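KLLA0B12012p (Kluyveromyces lactis, PDB 6Y3P) directly partners the mRNA decapping enzyme Dcp2 and, through the C-terminal ATP-grasp domain seen here, probably binds ATP. Local coordinates at residues 111-116 with 192-197; 115-120 with 166-171. One frame throughout, in Å; residues are numbered along the deposited sequence.

From the N terminus, the chain reaches edge strand 109-113 of a five-stranded antiparallel sheet, then passes through a short loop into helix 120-125. Contact 1 begins on this strand and continues into the loop; contact 2 begins in the loop, the two sharing D115 and Y116. Helix 160-171 comes back to the loop first, so contact 2 closes 45 intervening residues. Strand 194-200 then returns beside 109-113, and contact 1 closes a longer excursion of 75 residues, within which helix 160-171 lies. Their centres lie about 10 Å apart, and V114 and F195 of contact 1 meet F167 of contact 2, tying edge strand, loop and helix together.

Contact 1 (111-116 with 192-197); sequences NIDVDY and LRHFIV
I112 and F195 form the hydrogen-bonded pair at the heart of this antiparallel edge of a five-stranded sheet. I112 N reaches F195 O at 2.8 Å, nearly straight at 179°, and F195 N returns the bond to I112 O. Beyond the last bridge, V114 N still bonds R193 O at 3.0 Å. On the face of I112, F195 and V197 the packing is close: the CG2 branch of I112 lies 3.6 Å from F195 CB and also touches V197 CG2, while helices 120-125 and 128-136 cover I112. The other face is looser and partly open to solvent. There the carboxylate of D113 stands steeply against the H194 imidazole, with OD1 over one ring face and badly angled for a bond to ND1, and the N111 amide lies alongside I196. Past the paired strands the R193 chain, bent at chi2 (-69°) and chi3 (88°), folds NH1 back to V114 O in a weak 2.8 Å bond. With a leucine here the NH1 donor to V114 O is gone, and the loop after V114 would probably be held less firmly to 192-197. Backbone bonds and apolar contacts thus hold the pairing, while the polar side chains contribute mainly at its margins.

Contact 2 (115-120 with 166-171); sequences DYAEFL and IFDSFE
The F167 ring is met obliquely by the CD1 methyl of L120, which comes within 3.2 Å of F167 CD2, while F195 packs against the same phenylalanine edge-to-face and V114 also touches it. The Y116 ring has E171 OE1 at its edge, near the ring plane. On the helix itself, one face of the F170 ring carries I166 O, offset toward the rim. This is a loop-to-helix contact beside the five-stranded antiparallel sheet that holds strand 109-113, in the ATP-grasp domain: the linker after that strand makes a short 3-10 turn at 117-118, F119 takes the N-cap position, and helix 120-125 follows. A117 and L120 of this stretch pack against residues 166-171 of helix 160-171, with Y116 near E171. L120 sends CG anti to its own N (chi1 -175°), which directs the branch toward the helix, where CD1 meets F167.

A117 fills the centre of the contact. Its small CB fits closely against the helix, 3.8 Å from F167 CB, and also touches F167 O. D168 OD1 lies 3.4 Å from the same A117 CB. That aspartate oxygen finds its polar partner in NE2 of Q164, which also bonds A117 O and so bridges helix and turn. Farther out, the apolar contact gives way to charge: E118 OE2 and E171 OE1 are 4.6 Å apart, a proximity likely to be mildly unfavourable. The E171 chain bends at chi2 (-63°), turning its carboxylate toward the loop, where OE2 accepts a weak, 3.4 Å hydrogen bond from A117 N.

Contact 1 (111-116 with 192-197)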
loop_
_atom_site.group_PDB
_atom_site.type_symbol
_atom_site.label_atom_id
_atom_site.label_comp_id
_atom_site.label_asym_id
_atom_site.label_seq_id
_atom_site.Cartn_x
_atom_site.Cartn_y
_atom_site.Cartn_z
ATOM N N ASN A 111 -13.245 -11.809 5.775
ATOM C CA ASN A 111 -14.513 -11.195 6.142
ATOM C C ASN A 111 -15.440 -12.273 6.668
ATOM O O ASN A 111 -15.606 -13.322 6.042
ATOM C CB ASN A 111 -15.111 -10.428 4.967
ATOM C CG ASN A 111 -14.715 -8.976 4.988
ATOM O OD1 ASN A 111 -13.633 -8.590 4.531
ATOM N ND2 ASN A 111 -15.556 -8.151 5.592
ATOM N N ILE A 112 -15.957 -12.057 7.872
ATOM C CA ILE A 112 -16.857 -13.007 8.513
ATOM C C ILE A 112 -18.174 -12.319 8.896
ATOM O O ILE A 112 -18.191 -11.124 9.195
ATOM C CB ILE A 112 -16.163 -13.769 9.685
ATOM C CG1 ILE A 112 -16.955 -15.016 10.097
ATOM C CG2 ILE A 112 -15.828 -12.883 10.894
ATOM C CD1 ILE A 112 -16.179 -16.256 10.034
ATOM N N ASP A 113 -19.272 -13.065 8.812
ATOM C CA ASP A 113 -20.605 -12.610 9.191
ATOM C C ASP A 113 -21.107 -13.567 10.250
ATOM O O ASP A 113 -21.304 -14.754 9.971
ATOM C CB ASP A 113 -21.562 -12.565 7.982
ATOM C CG ASP A 113 -21.220 -11.561 6.883
ATOM O OD1 ASP A 113 -20.605 -10.509 7.199
ATOM O OD2 ASP A 113 -21.608 -11.806 5.716
ATOM N N VAL A 114 -21.213 -13.080 11.483
ATOM C CA VAL A 114 -21.674 -13.887 12.609
ATOM C C VAL A 114 -22.910 -13.212 13.178
ATOM O O VAL A 114 -22.852 -12.046 13.565
ATOM C CB VAL A 114 -20.589 -14.138 13.705
ATOM C CG1 VAL A 114 -21.097 -15.105 14.779
ATOM C CG2 VAL A 114 -19.280 -14.654 13.102
ATOM N N ASP A 115 -24.019 -13.949 13.208
ATOM C CA ASP A 115 -25.313 -13.500 13.717
ATOM C C ASP A 115 -25.324 -13.636 15.237
ATOM O O ASP A 115 -25.572 -12.661 15.944
ATOM C CB ASP A 115 -26.457 -14.326 13.077
ATOM C CG ASP A 115 -26.499 -14.316 11.555
ATOM O OD1 ASP A 115 -25.473 -14.700 10.922
ATOM O OD2 ASP A 115 -27.565 -13.978 10.994
ATOM N N TYR A 116 -25.039 -14.859 15.734
ATOM C CA TYR A 116 -25.007 -15.235 17.146
ATOM C C TYR A 116 -23.842 -16.180 17.356
ATOM O O TYR A 116 -23.453 -16.904 16.436
ATOM C CB TYR A 116 -26.321 -15.922 17.556
ATOM C CG TYR A 116 -27.563 -15.146 17.173
ATOM C CD1 TYR A 116 -28.089 -15.228 15.887
ATOM C CD2 TYR A 116 -28.212 -14.328 18.093
ATOM C CE1 TYR A 116 -29.209 -14.491 15.514
ATOM C CE2 TYR A 116 -29.349 -13.602 17.736
ATOM C CZ TYR A 116 -29.838 -13.689 16.444
ATOM O OH TYR A 116 -30.961 -13.019 16.077
ATOM N N LEU A 192 -23.488 -5.146 15.649
ATOM C CA LEU A 192 -23.212 -5.320 14.217
ATOM C C LEU A 192 -22.674 -6.726 13.941
ATOM O O LEU A 192 -21.995 -7.296 14.790
ATOM C CB LEU A 192 -22.280 -4.215 13.693
ATOM C CG LEU A 192 -22.892 -2.803 13.742
ATOM C CD1 LEU A 192 -22.010 -1.837 14.530
ATOM C CD2 LEU A 192 -23.236 -2.292 12.354
ATOM N N ARG A 193 -23.019 -7.296 12.771
ATOM C CA ARG A 193 -22.730 -8.687 12.403
ATOM C C ARG A 193 -21.509 -8.915 11.488
ATOM O O ARG A 193 -21.019 -10.049 11.416
ATOM C CB ARG A 193 -23.987 -9.339 11.776
ATOM C CG ARG A 193 -25.322 -9.116 12.539
ATOM C CD ARG A 193 -25.436 -9.824 13.892
ATOM N NE ARG A 193 -24.909 -9.023 15.005
ATOM C CZ ARG A 193 -24.042 -9.460 15.918
ATOM N NH1 ARG A 193 -23.583 -10.704 15.868
ATOM N NH2 ARG A 193 -23.622 -8.654 16.883
ATOM N N HIS A 194 -21.040 -7.881 10.774
ATOM C CA HIS A 194 -19.881 -8.034 9.889
ATOM C C HIS A 194 -18.590 -7.833 10.685
ATOM O O HIS A 194 -18.527 -6.946 11.542
ATOM C CB HIS A 194 -19.943 -7.057 8.697
ATOM C CG HIS A 194 -21.069 -7.310 7.737
ATOM N ND1 HIS A 194 -20.832 -7.811 6.464
ATOM C CD2 HIS A 194 -22.396 -7.090 7.880
ATOM C CE1 HIS A 194 -22.021 -7.891 5.882
ATOM N NE2 HIS A 194 -22.993 -7.470 6.695
ATOM N N PHE A 195 -17.579 -8.673 10.425
ATOM C CA PHE A 195 -16.278 -8.593 11.104
ATOM C C PHE A 195 -15.148 -8.905 10.153
ATOM O O PHE A 195 -15.324 -9.679 9.208
ATOM C CB PHE A 195 -16.178 -9.598 12.272
ATOM C CG PHE A 195 -17.197 -9.495 13.370
ATOM C CD1 PHE A 195 -18.385 -10.208 13.307
ATOM C CD2 PHE A 195 -16.946 -8.730 14.501
ATOM C CE1 PHE A 195 -19.331 -10.117 14.334
ATOM C CE2 PHE A 195 -17.886 -8.653 15.535
ATOM C CZ PHE A 195 -19.067 -9.355 15.450
ATOM N N ILE A 196 -13.972 -8.334 10.429
ATOM C CA ILE A 196 -12.762 -8.663 9.694
ATOM C C ILE A 196 -11.857 -9.393 10.679
ATOM O O ILE A 196 -11.749 -9.003 11.844
ATOM C CB ILE A 196 -12.069 -7.451 8.985
ATOM C CG1 ILE A 196 -12.995 -6.835 7.897
ATOM C CG2 ILE A 196 -10.709 -7.876 8.360
ATOM C CD1 ILE A 196 -12.616 -5.423 7.408
ATOM N N VAL A 197 -11.282 -10.493 10.227
ATOM C CA VAL A 197 -10.319 -11.275 10.975
ATOM C C VAL A 197 -9.006 -10.999 10.252
ATOM O O VAL A 197 -8.818 -11.378 9.091
ATOM C CB VAL A 197 -10.686 -12.767 11.059
ATOM C CG1 VAL A 197 -9.543 -13.580 11.665
ATOM C CG2 VAL A 197 -11.980 -12.964 11.859
#

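Contact 2 (115-120 with 166-171)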
loop_
_atom_site.group_PDB
_atom_site.type_symbol
_atom_site.label_atom_id
_atom_site.label_comp_id
_atom_site.label_asym_id
_atom_site.label_seq_id
_atom_site.Cartn_x
_atom_site.Cartn_y
_atom_site.Cartn_z
ATOM N N ASP A 115 -24.019 -13.949 13.208
ATOM C CA ASP A 115 -25.313 -13.500 13.717
ATOM C C ASP A 115 -25.324 -13.636 15.237
ATOM O O ASP A 115 -25.572 -12.661 15.944
ATOM C CB ASP A 115 -26.457 -14.326 13.077
ATOM C CG ASP A 115 -26.499 -14.316 11.555
ATOM O OD1 ASP A 115 -25.473 -14.700 10.922
ATOM O OD2 ASP A 115 -27.565 -13.978 10.994
ATOM N N TYR A 116 -25.039 -14.859 15.734
ATOM C CA TYR A 116 -25.007 -15.235 17.146
ATOM C C TYR A 116 -23.842 -16.180 17.356
ATOM O O TYR A 116 -23.453 -16.904 16.436
ATOM C CB TYR A 116 -26.321 -15.922 17.556
ATOM C CG TYR A 116 -27.563 -15.146 17.173
ATOM C CD1 TYR A 116 -28.089 -15.228 15.887
ATOM C CD2 TYR A 116 -28.212 -14.328 18.093
ATOM C CE1 TYR A 116 -29.209 -14.491 15.514
ATOM C CE2 TYR A 116 -29.349 -13.602 17.736
ATOM C CZ TYR A 116 -29.838 -13.689 16.444
ATOM O OH TYR A 116 -30.961 -13.019 16.077
ATOM N N ALA A 117 -23.285 -16.169 18.574
ATOM C CA ALA A 117 -22.119 -16.970 18.992
ATOM C C ALA A 117 -22.271 -18.472 18.724
ATOM O O ALA A 117 -21.303 -19.112 18.307
ATOM C CB ALA A 117 -21.810 -16.718 20.467
ATOM N N GLU A 118 -23.489 -19.013 18.914
ATOM C CA GLU A 118 -23.810 -20.434 18.705
ATOM C C GLU A 118 -23.657 -20.912 17.234
ATOM O O GLU A 118 -23.600 -22.122 16.981
ATOM C CB GLU A 118 -25.207 -20.786 19.260
ATOM C CG GLU A 118 -26.274 -19.691 19.180
ATOM C CD GLU A 118 -26.514 -18.915 20.466
ATOM O OE1 GLU A 118 -26.860 -19.545 21.497
ATOM O OE2 GLU A 118 -26.381 -17.668 20.433
ATOM N N PHE A 119 -23.542 -19.964 16.279
ATOM C CA PHE A 119 -23.393 -20.290 14.868
ATOM C C PHE A 119 -22.065 -19.848 14.280
ATOM O O PHE A 119 -21.939 -19.765 13.055
ATOM C CB PHE A 119 -24.583 -19.754 14.065
ATOM C CG PHE A 119 -25.851 -20.516 14.321
ATOM C CD1 PHE A 119 -26.067 -21.751 13.731
ATOM C CD2 PHE A 119 -26.838 -19.996 15.151
ATOM C CE1 PHE A 119 -27.253 -22.449 13.955
ATOM C CE2 PHE A 119 -28.008 -20.709 15.395
ATOM C CZ PHE A 119 -28.206 -21.937 14.807
ATOM N N LEU A 120 -21.050 -19.634 15.160
ATOM C CA LEU A 120 -19.672 -19.265 14.815
ATOM C C LEU A 120 -19.051 -20.347 13.932
ATOM O O LEU A 120 -18.377 -20.018 12.959
ATOM C CB LEU A 120 -18.821 -19.036 16.090
ATOM C CG LEU A 120 -17.364 -18.517 15.930
ATOM C CD1 LEU A 120 -17.010 -17.601 17.059
ATOM C CD2 LEU A 120 -16.355 -19.638 16.071
ATOM N N ILE A 166 -14.703 -15.279 22.818
ATOM C CA ILE A 166 -14.873 -13.850 22.562
ATOM C C ILE A 166 -16.348 -13.593 22.189
ATOM O O ILE A 166 -17.001 -12.754 22.825
ATOM C CB ILE A 166 -13.897 -13.334 21.475
ATOM C CG1 ILE A 166 -12.423 -13.368 21.962
ATOM C CG2 ILE A 166 -14.288 -11.912 21.007
ATOM C CD1 ILE A 166 -11.401 -13.131 20.852
ATOM N N PHE A 167 -16.875 -14.362 21.192
ATOM C CA PHE A 167 -18.262 -14.257 20.717
ATOM C C PHE A 167 -19.293 -14.547 21.791
ATOM O O PHE A 167 -20.307 -13.860 21.835
ATOM C CB PHE A 167 -18.508 -15.121 19.463
ATOM C CG PHE A 167 -18.210 -14.362 18.190
ATOM C CD1 PHE A 167 -19.153 -13.518 17.632
ATOM C CD2 PHE A 167 -16.949 -14.419 17.608
ATOM C CE1 PHE A 167 -18.850 -12.766 16.498
ATOM C CE2 PHE A 167 -16.661 -13.701 16.446
ATOM C CZ PHE A 167 -17.599 -12.859 15.913
ATOM N N ASP A 168 -19.041 -15.553 22.648
ATOM C CA ASP A 168 -19.899 -15.932 23.768
ATOM C C ASP A 168 -20.008 -14.771 24.767
ATOM O O ASP A 168 -21.098 -14.488 25.265
ATOM C CB ASP A 168 -19.303 -17.159 24.494
ATOM C CG ASP A 168 -19.494 -18.512 23.829
ATOM O OD1 ASP A 168 -20.125 -18.567 22.757
ATOM O OD2 ASP A 168 -18.995 -19.512 24.374
ATOM N N SER A 169 -18.863 -14.103 25.050
ATOM C CA SER A 169 -18.788 -12.969 25.970
ATOM C C SER A 169 -19.479 -11.708 25.429
ATOM O O SER A 169 -19.808 -10.826 26.225
ATOM C CB SER A 169 -17.345 -12.691 26.386
ATOM O OG SER A 169 -16.611 -11.976 25.406
ATOM N N PHE A 170 -19.708 -11.622 24.096
ATOM C CA PHE A 170 -20.400 -10.492 23.466
ATOM C C PHE A 170 -21.900 -10.589 23.752
ATOM O O PHE A 170 -22.543 -9.560 23.972
ATOM C CB PHE A 170 -20.155 -10.450 21.939
ATOM C CG PHE A 170 -18.787 -10.012 21.441
ATOM C CD1 PHE A 170 -17.964 -9.196 22.222
ATOM C CD2 PHE A 170 -18.338 -10.384 20.178
ATOM C CE1 PHE A 170 -16.704 -8.795 21.759
ATOM C CE2 PHE A 170 -17.082 -9.977 19.712
ATOM C CZ PHE A 170 -16.283 -9.168 20.498
ATOM N N GLU A 171 -22.433 -11.839 23.784
ATOM C CA GLU A 171 -23.831 -12.197 24.054
ATOM C C GLU A 171 -24.247 -11.907 25.498
ATOM O O GLU A 171 -25.434 -11.694 25.757
ATOM C CB GLU A 171 -24.078 -13.700 23.770
ATOM C CG GLU A 171 -23.872 -14.153 22.328
ATOM C CD GLU A 171 -24.779 -13.545 21.276
ATOM O OE1 GLU A 171 -25.963 -13.282 21.584
ATOM O OE2 GLU A 171 -24.304 -13.343 20.135
#